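Local coordinates for protein acetyl-CoA acetyltransferase (Mycobacterium smegmatis, PDB 4EGV) that is a monomeric thiolase-like protein that may act as an acyltransferase, an activity inferred from its family, at residues 481-486 with 506-511; 459-464 with 470-475; 199-204 with 311-316; 257-262 with 345-350. All blocks are in the same frame, centred on the assembly; numbering follows the deposited sequence.

Interaction 1 (481-486 with 506-511); sequences SRFLAK and IVVTPG
Phe483 and Val508 meet from opposite directions across the interior of a curled antiparallel sheet, and the aromatic ring does most of the touching. Starting at CB, the side chain of Phe483 turns so that CG lies between its backbone N and carbonyl carbon (chi1 64°), which sends the ring toward strand 506-509. Nearest the base of the ring, Phe483 CD1 lies 4.1 Å from Val508 CG2. One step further, Phe483 CE1 comes within 3.8 Å of the Val508 branch point, CB. At the far end of the ring, Phe483 CZ lies 3.8 Å from Val508 CG1 and 3.9 Å from Ile506 CD1. These two partners use the ring differently. Val508 CG1 sits over one face in a CH-pi contact, 4.2 Å from the centroid of the Phe483 ring, whereas Ile506 CD1 reaches the edge in the plane of the ring. Ala485, two residues along on the same side of its strand, adds a longer contact from its CB to Val508 CG2, 4.4 Å.

The two strands are not sheet neighbours: their segment axes run at 89° and approach no closer than 8.5 Å. Such a crossing, in a five-stranded antiparallel sheet with a helix between its third and fourth strands, is consistent with an OB-type barrel. Backbone pairing of Phe483 with Gly475 and of Ala485 with Ile473 holds one of the strands in that sheet. No hydrogen bond spans the contact itself, so its cohesion rests on apolar and CH-pi contacts between buried residues.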
# COMPACT_ATOMS: atom_id res chain seq x y z
N SER A 481 -2.83 4.79 29.86
CA SER A 481 -1.78 4.21 29.03
C SER A 481 -2.23 2.88 28.39
O SER A 481 -3.00 2.17 28.98
CB SER A 481 -0.50 4.03 29.84
OG SER A 481 -0.71 3.11 30.89
N ARG A 482 -1.76 2.55 27.18
CA ARG A 482 -2.13 1.29 26.48
C ARG A 482 -1.25 0.09 26.84
O ARG A 482 -0.13 0.22 27.35
CB ARG A 482 -2.08 1.48 24.96
CG ARG A 482 -3.28 2.19 24.35
CD ARG A 482 -3.01 2.45 22.88
NE ARG A 482 -4.04 3.26 22.26
CZ ARG A 482 -3.86 4.08 21.22
NH1 ARG A 482 -2.68 4.26 20.66
NH2 ARG A 482 -4.89 4.75 20.74
N PHE A 483 -1.80 -1.09 26.57
CA PHE A 483 -1.07 -2.35 26.71
C PHE A 483 -1.62 -3.36 25.70
O PHE A 483 -2.68 -3.17 25.11
CB PHE A 483 -1.19 -2.92 28.14
CG PHE A 483 -2.60 -3.30 28.53
CD1 PHE A 483 -3.07 -4.59 28.33
CD2 PHE A 483 -3.47 -2.34 29.07
CE1 PHE A 483 -4.39 -4.92 28.68
CE2 PHE A 483 -4.78 -2.65 29.42
CZ PHE A 483 -5.25 -3.93 29.23
N LEU A 484 -0.88 -4.45 25.55
CA LEU A 484 -1.28 -5.59 24.74
C LEU A 484 -1.59 -6.80 25.62
O LEU A 484 -0.99 -6.96 26.68
CB LEU A 484 -0.16 -5.92 23.75
CG LEU A 484 -0.10 -5.20 22.42
CD1 LEU A 484 1.22 -5.44 21.82
CD2 LEU A 484 -1.21 -5.76 21.59
N ALA A 485 -2.52 -7.64 25.17
CA ALA A 485 -2.76 -8.91 25.85
C ALA A 485 -3.22 -10.01 24.90
O ALA A 485 -3.87 -9.77 23.88
CB ALA A 485 -3.73 -8.73 26.99
N LYS A 486 -2.85 -11.23 25.27
CA LYS A 486 -3.21 -12.42 24.53
C LYS A 486 -4.14 -13.25 25.42
O LYS A 486 -4.02 -13.22 26.64
CB LYS A 486 -1.94 -13.20 24.24
CG LYS A 486 -2.10 -14.26 23.16
CD LYS A 486 -1.40 -15.59 23.52
CE LYS A 486 -0.16 -15.85 22.67
NZ LYS A 486 0.87 -16.62 23.40
N ILE A 506 -11.86 -5.85 31.58
CA ILE A 506 -11.07 -7.07 31.65
C ILE A 506 -10.00 -6.94 32.72
O ILE A 506 -9.64 -5.82 33.12
CB ILE A 506 -10.35 -7.38 30.30
CG1 ILE A 506 -9.71 -6.12 29.70
CG2 ILE A 506 -11.30 -8.06 29.33
CD1 ILE A 506 -8.34 -6.35 29.19
N VAL A 507 -9.48 -8.07 33.18
CA VAL A 507 -8.39 -8.07 34.15
C VAL A 507 -7.15 -8.66 33.46
O VAL A 507 -7.19 -9.76 32.93
CB VAL A 507 -8.80 -8.74 35.56
CG1 VAL A 507 -8.60 -10.24 35.60
CG2 VAL A 507 -8.05 -8.12 36.74
N VAL A 508 -6.06 -7.90 33.44
CA VAL A 508 -4.82 -8.30 32.77
C VAL A 508 -3.77 -8.64 33.84
O VAL A 508 -3.63 -7.93 34.83
CB VAL A 508 -4.32 -7.18 31.75
CG1 VAL A 508 -4.26 -5.81 32.40
CG2 VAL A 508 -2.99 -7.49 31.16
N THR A 509 -3.06 -9.76 33.65
CA THR A 509 -1.94 -10.19 34.52
C THR A 509 -0.62 -10.20 33.76
O THR A 509 -0.53 -10.85 32.74
CB THR A 509 -2.15 -11.65 35.04
OG1 THR A 509 -3.54 -11.96 35.07
CG2 THR A 509 -1.53 -11.84 36.45
N PRO A 510 0.41 -9.51 34.26
CA PRO A 510 1.67 -9.44 33.53
C PRO A 510 2.33 -10.82 33.29
O PRO A 510 1.99 -11.80 33.96
CB PRO A 510 2.57 -8.60 34.44
CG PRO A 510 2.02 -8.83 35.79
CD PRO A 510 0.54 -8.91 35.59
N GLY A 511 3.25 -10.87 32.33
CA GLY A 511 4.14 -12.00 32.10
C GLY A 511 5.10 -11.55 31.03
O GLY A 511 4.68 -10.92 30.05

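Interaction 2 (459-464 with 470-475); sequences TYTVRY and TGIIIG
Thr459 pairs with Ile474 at one end of a beta hairpin, and Arg463 with Thr470 at the end nearer the turn, within the five-stranded sheet of the C-terminal domain. Six backbone bonds join the strands, two at each of the hydrogen-bonded pairs Thr459-Ile474, Thr461-Ile472 and Arg463-Thr470. Tyr460-Ile473 and Val462-Gly471 are the non-hydrogen-bonded pairs between them.

Packing is closest at the Thr459 end. There the two side chains lie alongside each other, and the threonine methyl, Thr459 CG2, is 3.6 Å from Ile474 CD1. With OG1 of Thr459 opposite its backbone N (chi1 -173°), the hydroxyl is directed to the carbonyl of Leu197 in helix 191-206. Thr461 repeats the division of labour: CG2 rests 3.9 Å from Ile472 CB while OG1 bonds to the carbonyl of Asp257. The same face thus joins apolar contact within the hairpin to polar contact with the rest of the protein.

Toward the turn the side-chain fit is looser, though the backbone bond from Arg463 N to Thr470 O is short (2.7 Å). Arg463 CB stays 4.4 Å from Thr470 CB, the partly exposed chain bends at chi3 (57°), and the guanidinium leads off to a salt bridge between NH2 and OD2 of Asp465.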
# COMPACT_ATOMS: atom_id res chain seq x y z
N THR A 459 -9.29 -2.11 21.25
CA THR A 459 -9.41 -2.89 20.02
C THR A 459 -8.92 -4.33 20.25
O THR A 459 -8.34 -4.66 21.27
CB THR A 459 -8.73 -2.19 18.84
OG1 THR A 459 -9.01 -2.89 17.62
CG2 THR A 459 -7.25 -2.08 19.06
N TYR A 460 -9.20 -5.18 19.28
CA TYR A 460 -9.07 -6.62 19.42
C TYR A 460 -8.97 -7.26 18.04
O TYR A 460 -9.34 -6.69 17.01
CB TYR A 460 -10.29 -7.19 20.17
CG TYR A 460 -11.59 -7.09 19.38
CD1 TYR A 460 -12.08 -8.18 18.65
CD2 TYR A 460 -12.32 -5.90 19.36
CE1 TYR A 460 -13.25 -8.09 17.91
CE2 TYR A 460 -13.51 -5.80 18.62
CZ TYR A 460 -13.97 -6.91 17.90
OH TYR A 460 -15.13 -6.81 17.16
N THR A 461 -8.46 -8.48 18.04
CA THR A 461 -8.68 -9.38 16.93
C THR A 461 -8.72 -10.83 17.44
O THR A 461 -8.40 -11.08 18.60
CB THR A 461 -7.63 -9.15 15.80
OG1 THR A 461 -7.94 -9.96 14.67
CG2 THR A 461 -6.23 -9.40 16.30
N VAL A 462 -9.15 -11.75 16.59
CA VAL A 462 -9.14 -13.15 16.96
C VAL A 462 -8.48 -13.97 15.86
O VAL A 462 -8.70 -13.73 14.67
CB VAL A 462 -10.57 -13.68 17.20
CG1 VAL A 462 -10.52 -15.12 17.75
CG2 VAL A 462 -11.33 -12.80 18.15
N ARG A 463 -7.66 -14.94 16.25
CA ARG A 463 -7.08 -15.86 15.27
C ARG A 463 -7.91 -17.13 15.18
O ARG A 463 -7.94 -17.90 16.11
CB ARG A 463 -5.65 -16.23 15.61
CG ARG A 463 -4.74 -15.05 15.86
CD ARG A 463 -3.30 -15.39 15.58
NE ARG A 463 -3.20 -15.87 14.21
CZ ARG A 463 -2.15 -15.70 13.41
NH1 ARG A 463 -1.05 -15.06 13.82
NH2 ARG A 463 -2.22 -16.18 12.18
N TYR A 464 -8.58 -17.32 14.06
CA TYR A 464 -9.45 -18.47 13.85
C TYR A 464 -8.69 -19.62 13.19
O TYR A 464 -9.19 -20.74 13.06
CB TYR A 464 -10.67 -18.10 13.01
CG TYR A 464 -11.52 -17.03 13.60
CD1 TYR A 464 -12.43 -17.31 14.60
CD2 TYR A 464 -11.45 -15.73 13.11
CE1 TYR A 464 -13.24 -16.30 15.13
CE2 TYR A 464 -12.26 -14.72 13.63
CZ TYR A 464 -13.15 -15.01 14.63
OH TYR A 464 -13.93 -14.02 15.12
N THR A 470 -7.67 -17.67 19.39
CA THR A 470 -6.81 -16.85 20.22
C THR A 470 -7.08 -15.38 19.98
O THR A 470 -7.02 -14.93 18.84
CB THR A 470 -5.31 -17.15 19.94
OG1 THR A 470 -5.04 -18.52 20.16
CG2 THR A 470 -4.36 -16.33 20.82
N GLY A 471 -7.34 -14.65 21.06
CA GLY A 471 -7.61 -13.21 21.03
C GLY A 471 -6.41 -12.34 21.33
O GLY A 471 -5.59 -12.65 22.17
N ILE A 472 -6.28 -11.26 20.59
CA ILE A 472 -5.27 -10.26 20.87
C ILE A 472 -6.01 -8.98 21.18
O ILE A 472 -6.93 -8.59 20.46
CB ILE A 472 -4.38 -10.00 19.66
CG1 ILE A 472 -3.96 -11.31 18.96
CG2 ILE A 472 -3.24 -9.08 20.05
CD1 ILE A 472 -2.70 -11.97 19.42
N ILE A 473 -5.60 -8.34 22.26
CA ILE A 473 -6.28 -7.16 22.72
C ILE A 473 -5.29 -6.01 22.88
O ILE A 473 -4.18 -6.20 23.37
CB ILE A 473 -7.03 -7.46 24.06
CG1 ILE A 473 -8.01 -8.61 23.86
CG2 ILE A 473 -7.74 -6.21 24.62
CD1 ILE A 473 -8.97 -8.82 25.00
N ILE A 474 -5.68 -4.82 22.44
CA ILE A 474 -5.07 -3.59 22.93
C ILE A 474 -6.05 -2.97 23.91
O ILE A 474 -7.20 -2.75 23.58
CB ILE A 474 -4.77 -2.60 21.80
CG1 ILE A 474 -3.66 -3.12 20.88
CG2 ILE A 474 -4.37 -1.24 22.37
CD1 ILE A 474 -3.69 -2.52 19.52
N GLY A 475 -5.55 -2.66 25.08
CA GLY A 475 -6.35 -2.09 26.13
C GLY A 475 -5.90 -0.78 26.68
O GLY A 475 -4.89 -0.25 26.32

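Interaction 3 (199-204 with 311-316); sequences ENARRA and ADIGAS
Arg202 offers Gly314 the base of its side chain and takes its flat guanidinium elsewhere: that group forms a cation-pi contact with Phe351, and NE makes a salt bridge to Asp355. A second planar group, the carboxylate of Asp312, is used from above, where the backbone N of Gly314 meets OD1 at 3.3 Å, 66° out of the carboxylate plane. On the helix, the guanidinium of Arg203 has Asn200 OD1 at its edge, in plane, and is bonded through NH2 to Tyr460 OH and through NH1 to Asp500.

Between the segments the contact is made by small groups. Ala201 CB points at the loop and lies 3.4 Å from Gly314 N and 3.9 Å from Ile313 CG2. Arg202 CB is 3.6 Å from Gly314 O. An extended chain from CG to NE, with CG opposite the backbone N (chi1 -177°), then carries the charge away from the loop.

The loop, which leads into helix 317-330, is shaped by a type I beta turn from Asp312 to Ala315, and the bond from Gly314 N to Asp312 OD1 makes an Asx turn within it. Since glycine has no side chain on the side facing helix 191-206, the backbones draw together, with Arg202 CA and Gly314 CA 4.0 Å apart. The same Ala201 CB also touches Thr459 of strand 453-463.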
# COMPACT_ATOMS: atom_id res chain seq x y z
N GLU A 199 -8.63 -2.13 11.82
CA GLU A 199 -9.96 -2.26 11.33
C GLU A 199 -11.02 -2.33 12.41
O GLU A 199 -12.04 -1.81 12.21
CB GLU A 199 -10.00 -3.46 10.43
CG GLU A 199 -11.05 -3.42 9.41
CD GLU A 199 -10.64 -2.84 8.10
OE1 GLU A 199 -11.28 -1.91 7.67
OE2 GLU A 199 -9.73 -3.34 7.47
N ASN A 200 -10.75 -2.95 13.55
CA ASN A 200 -11.69 -2.99 14.64
C ASN A 200 -11.65 -1.71 15.45
O ASN A 200 -12.61 -1.33 16.04
CB ASN A 200 -11.45 -4.20 15.51
CG ASN A 200 -12.04 -5.42 14.96
OD1 ASN A 200 -13.03 -5.38 14.32
ND2 ASN A 200 -11.43 -6.51 15.19
N ALA A 201 -10.53 -1.03 15.41
CA ALA A 201 -10.42 0.32 15.98
C ALA A 201 -11.24 1.40 15.21
O ALA A 201 -11.74 2.35 15.82
CB ALA A 201 -8.98 0.72 16.15
N ARG A 202 -11.36 1.24 13.90
CA ARG A 202 -12.13 2.15 13.06
C ARG A 202 -13.61 1.86 13.24
O ARG A 202 -14.45 2.75 13.18
CB ARG A 202 -11.73 1.99 11.60
CG ARG A 202 -12.41 2.92 10.65
CD ARG A 202 -12.04 2.68 9.22
NE ARG A 202 -12.89 3.47 8.35
CZ ARG A 202 -14.04 3.06 7.83
NH1 ARG A 202 -14.47 1.84 8.07
NH2 ARG A 202 -14.77 3.88 7.06
N ARG A 203 -13.92 0.59 13.46
CA ARG A 203 -15.29 0.21 13.75
C ARG A 203 -15.80 0.83 15.06
O ARG A 203 -16.96 1.23 15.14
CB ARG A 203 -15.46 -1.30 13.77
CG ARG A 203 -16.89 -1.70 13.93
CD ARG A 203 -17.14 -3.16 13.94
NE ARG A 203 -16.59 -3.83 15.11
CZ ARG A 203 -17.17 -3.90 16.29
NH1 ARG A 203 -18.33 -3.33 16.48
NH2 ARG A 203 -16.60 -4.54 17.29
N ALA A 204 -14.92 0.88 16.06
CA ALA A 204 -15.17 1.56 17.33
C ALA A 204 -15.52 3.03 17.14
O ALA A 204 -16.61 3.44 17.48
CB ALA A 204 -13.99 1.43 18.25
N ALA A 311 -2.37 8.28 18.04
CA ALA A 311 -3.48 8.95 18.71
C ALA A 311 -4.80 8.17 18.53
O ALA A 311 -5.56 7.95 19.46
CB ALA A 311 -3.59 10.39 18.23
N ASP A 312 -5.04 7.72 17.31
CA ASP A 312 -6.18 6.88 17.01
C ASP A 312 -5.69 5.67 16.24
O ASP A 312 -5.19 5.79 15.14
CB ASP A 312 -7.18 7.66 16.17
CG ASP A 312 -8.56 7.03 16.17
OD1 ASP A 312 -8.73 5.93 16.75
OD2 ASP A 312 -9.49 7.65 15.59
N ILE A 313 -5.82 4.49 16.83
CA ILE A 313 -5.41 3.27 16.14
C ILE A 313 -6.25 3.05 14.88
O ILE A 313 -5.74 2.53 13.89
CB ILE A 313 -5.43 2.03 17.08
CG1 ILE A 313 -4.38 2.21 18.18
CG2 ILE A 313 -5.12 0.74 16.32
CD1 ILE A 313 -4.39 1.19 19.32
N GLY A 314 -7.49 3.52 14.90
CA GLY A 314 -8.42 3.38 13.78
C GLY A 314 -8.26 4.35 12.62
O GLY A 314 -9.04 4.31 11.67
N ALA A 315 -7.27 5.23 12.69
CA ALA A 315 -7.00 6.18 11.62
C ALA A 315 -5.52 6.33 11.38
O ALA A 315 -4.70 5.95 12.19
CB ALA A 315 -7.65 7.55 11.90
N SER A 316 -5.19 6.88 10.22
CA SER A 316 -3.82 7.18 9.87
C SER A 316 -3.81 8.56 9.22
O SER A 316 -4.01 8.67 8.02
CB SER A 316 -3.26 6.08 8.95
OG SER A 316 -1.93 6.37 8.56

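Interaction 4 (257-262 with 345-350); sequences DPYPRL and CFPFPV
Tyr259 packs on Phe346 and Pro347 in a buried aromatic-proline contact, where the connection after strand 337-342 of the large mixed sheet runs into helix 348-357. The tyrosine and phenylalanine side chains cross at about a right angle. Their rings adopt an oblique pairing, with planes at 40° and centroids of the Tyr259 and Phe346 rings 5.3 Å apart. Phe346 CD1 lies over one face of the tyrosine, displaced toward the rim and 3.8 Å from Tyr259 CE2. The opposite face is occupied by Pro258 CD, over the ring centre, so the ring is held between two layers.

Pro258 follows a cis peptide bond, and a short, weakly bonded strand at about 259-260 comes next. From there the Tyr259 side chain projects toward the start of helix 348-357, in the thiolase-fold part of the chain, and its CE1 is 3.6 Å from Pro347 CD.

At the tip, Tyr259 OH passes 3.8 Å from Phe346 CB, but its main polar partner lies elsewhere: a hydrogen bond joins it to OE2 of Glu199 in helix 191-206. The Phe346 ring also stacks with Tyr195 of that helix, while Met217 of helix 210-230 touches both Tyr259 and Pro347.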
# COMPACT_ATOMS: atom_id res chain seq x y z
N ASP A 257 -10.02 -11.91 12.68
CA ASP A 257 -11.10 -10.96 12.86
C ASP A 257 -10.67 -9.58 12.42
O ASP A 257 -9.67 -9.06 12.90
CB ASP A 257 -11.59 -10.92 14.30
CG ASP A 257 -13.10 -10.60 14.41
OD1 ASP A 257 -13.92 -11.55 14.32
OD2 ASP A 257 -13.47 -9.41 14.58
N PRO A 258 -11.46 -8.93 11.55
CA PRO A 258 -12.83 -9.25 11.18
C PRO A 258 -13.01 -9.84 9.80
O PRO A 258 -14.15 -9.83 9.30
CB PRO A 258 -13.49 -7.87 11.21
CG PRO A 258 -12.43 -6.95 10.79
CD PRO A 258 -11.09 -7.60 11.08
N TYR A 259 -11.93 -10.34 9.20
CA TYR A 259 -11.94 -10.76 7.78
C TYR A 259 -12.25 -12.22 7.48
O TYR A 259 -11.62 -13.13 8.03
CB TYR A 259 -10.62 -10.47 7.09
CG TYR A 259 -10.02 -9.14 7.39
CD1 TYR A 259 -10.55 -7.97 6.85
CD2 TYR A 259 -8.87 -9.06 8.20
CE1 TYR A 259 -9.97 -6.74 7.11
CE2 TYR A 259 -8.29 -7.84 8.48
CZ TYR A 259 -8.85 -6.68 7.92
OH TYR A 259 -8.25 -5.49 8.18
N PRO A 260 -13.22 -12.44 6.58
CA PRO A 260 -13.44 -13.75 5.97
C PRO A 260 -12.41 -14.02 4.91
O PRO A 260 -11.88 -13.10 4.32
CB PRO A 260 -14.83 -13.64 5.35
CG PRO A 260 -15.28 -12.22 5.54
CD PRO A 260 -14.21 -11.43 6.15
N ARG A 261 -12.12 -15.30 4.69
CA ARG A 261 -11.13 -15.73 3.72
C ARG A 261 -11.15 -15.04 2.35
O ARG A 261 -10.10 -14.73 1.87
CB ARG A 261 -11.17 -17.23 3.52
CG ARG A 261 -9.84 -17.81 3.12
CD ARG A 261 -9.97 -19.25 2.66
NE ARG A 261 -9.51 -19.40 1.29
CZ ARG A 261 -10.27 -19.42 0.19
NH1 ARG A 261 -11.59 -19.32 0.22
NH2 ARG A 261 -9.66 -19.56 -0.98
N LEU A 262 -12.30 -14.84 1.71
CA LEU A 262 -12.31 -14.32 0.32
C LEU A 262 -11.84 -12.88 0.22
O LEU A 262 -11.52 -12.40 -0.86
CB LEU A 262 -13.67 -14.46 -0.34
CG LEU A 262 -14.09 -15.88 -0.68
CD1 LEU A 262 -15.37 -15.84 -1.43
CD2 LEU A 262 -13.02 -16.59 -1.50
N CYS A 345 -4.48 -3.99 0.42
CA CYS A 345 -4.29 -5.41 0.82
C CYS A 345 -5.51 -5.76 1.71
O CYS A 345 -6.15 -6.79 1.58
CB CYS A 345 -2.92 -5.65 1.49
SG CYS A 345 -2.11 -7.34 1.33
N PHE A 346 -5.86 -4.81 2.56
CA PHE A 346 -7.01 -4.88 3.44
C PHE A 346 -7.87 -3.63 3.23
O PHE A 346 -7.43 -2.65 2.67
CB PHE A 346 -6.50 -4.98 4.89
CG PHE A 346 -5.57 -6.15 5.12
CD1 PHE A 346 -6.09 -7.41 5.41
CD2 PHE A 346 -4.19 -6.01 4.99
CE1 PHE A 346 -5.26 -8.51 5.60
CE2 PHE A 346 -3.35 -7.08 5.16
CZ PHE A 346 -3.87 -8.34 5.47
N PRO A 347 -9.11 -3.67 3.65
CA PRO A 347 -9.99 -2.54 3.51
C PRO A 347 -9.52 -1.25 4.21
O PRO A 347 -9.72 -0.16 3.68
CB PRO A 347 -11.27 -3.04 4.16
CG PRO A 347 -11.27 -4.43 3.91
CD PRO A 347 -9.87 -4.86 4.05
N PHE A 348 -8.91 -1.37 5.37
CA PHE A 348 -8.54 -0.25 6.17
C PHE A 348 -7.81 0.91 5.45
O PHE A 348 -8.23 2.06 5.57
CB PHE A 348 -7.79 -0.69 7.43
CG PHE A 348 -7.31 0.45 8.24
CD1 PHE A 348 -8.16 1.09 9.18
CD2 PHE A 348 -6.03 0.99 8.00
CE1 PHE A 348 -7.72 2.23 9.92
CE2 PHE A 348 -5.56 2.14 8.74
CZ PHE A 348 -6.42 2.76 9.70
N PRO A 349 -6.71 0.64 4.72
CA PRO A 349 -5.96 1.76 4.16
C PRO A 349 -6.68 2.46 3.03
O PRO A 349 -6.28 3.57 2.65
CB PRO A 349 -4.65 1.11 3.67
CG PRO A 349 -4.94 -0.27 3.55
CD PRO A 349 -6.03 -0.64 4.48
N VAL A 350 -7.72 1.81 2.50
CA VAL A 350 -8.60 2.42 1.51
C VAL A 350 -9.63 3.26 2.21
O VAL A 350 -9.74 4.43 1.94
CB VAL A 350 -9.29 1.40 0.59
CG1 VAL A 350 -10.18 2.13 -0.40
CG2 VAL A 350 -8.28 0.57 -0.16

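Interactions 3 and 4 alternate along the chain, with segments in the order 199-204, 257-262, 311-316 and 345-350; interactions 2 and 1 follow in series. The last two share one antiparallel sheet, their centres about 12 Å apart, within the additional C-terminal domain. Helix 191-206 bridges that domain and the region around helix 348-357, through Arg203 NH2 to Tyr460 OH and Glu199 OE2 to Tyr259 OH. Cross-links make a network of the set: Asp257 ties interaction 4 directly to Thr461 and Tyr464, and Arg482 packs on Ile313 between interactions 1 and 3. Interactions 1 and 4 alone do not touch, their nearest atoms about 11 Å apart.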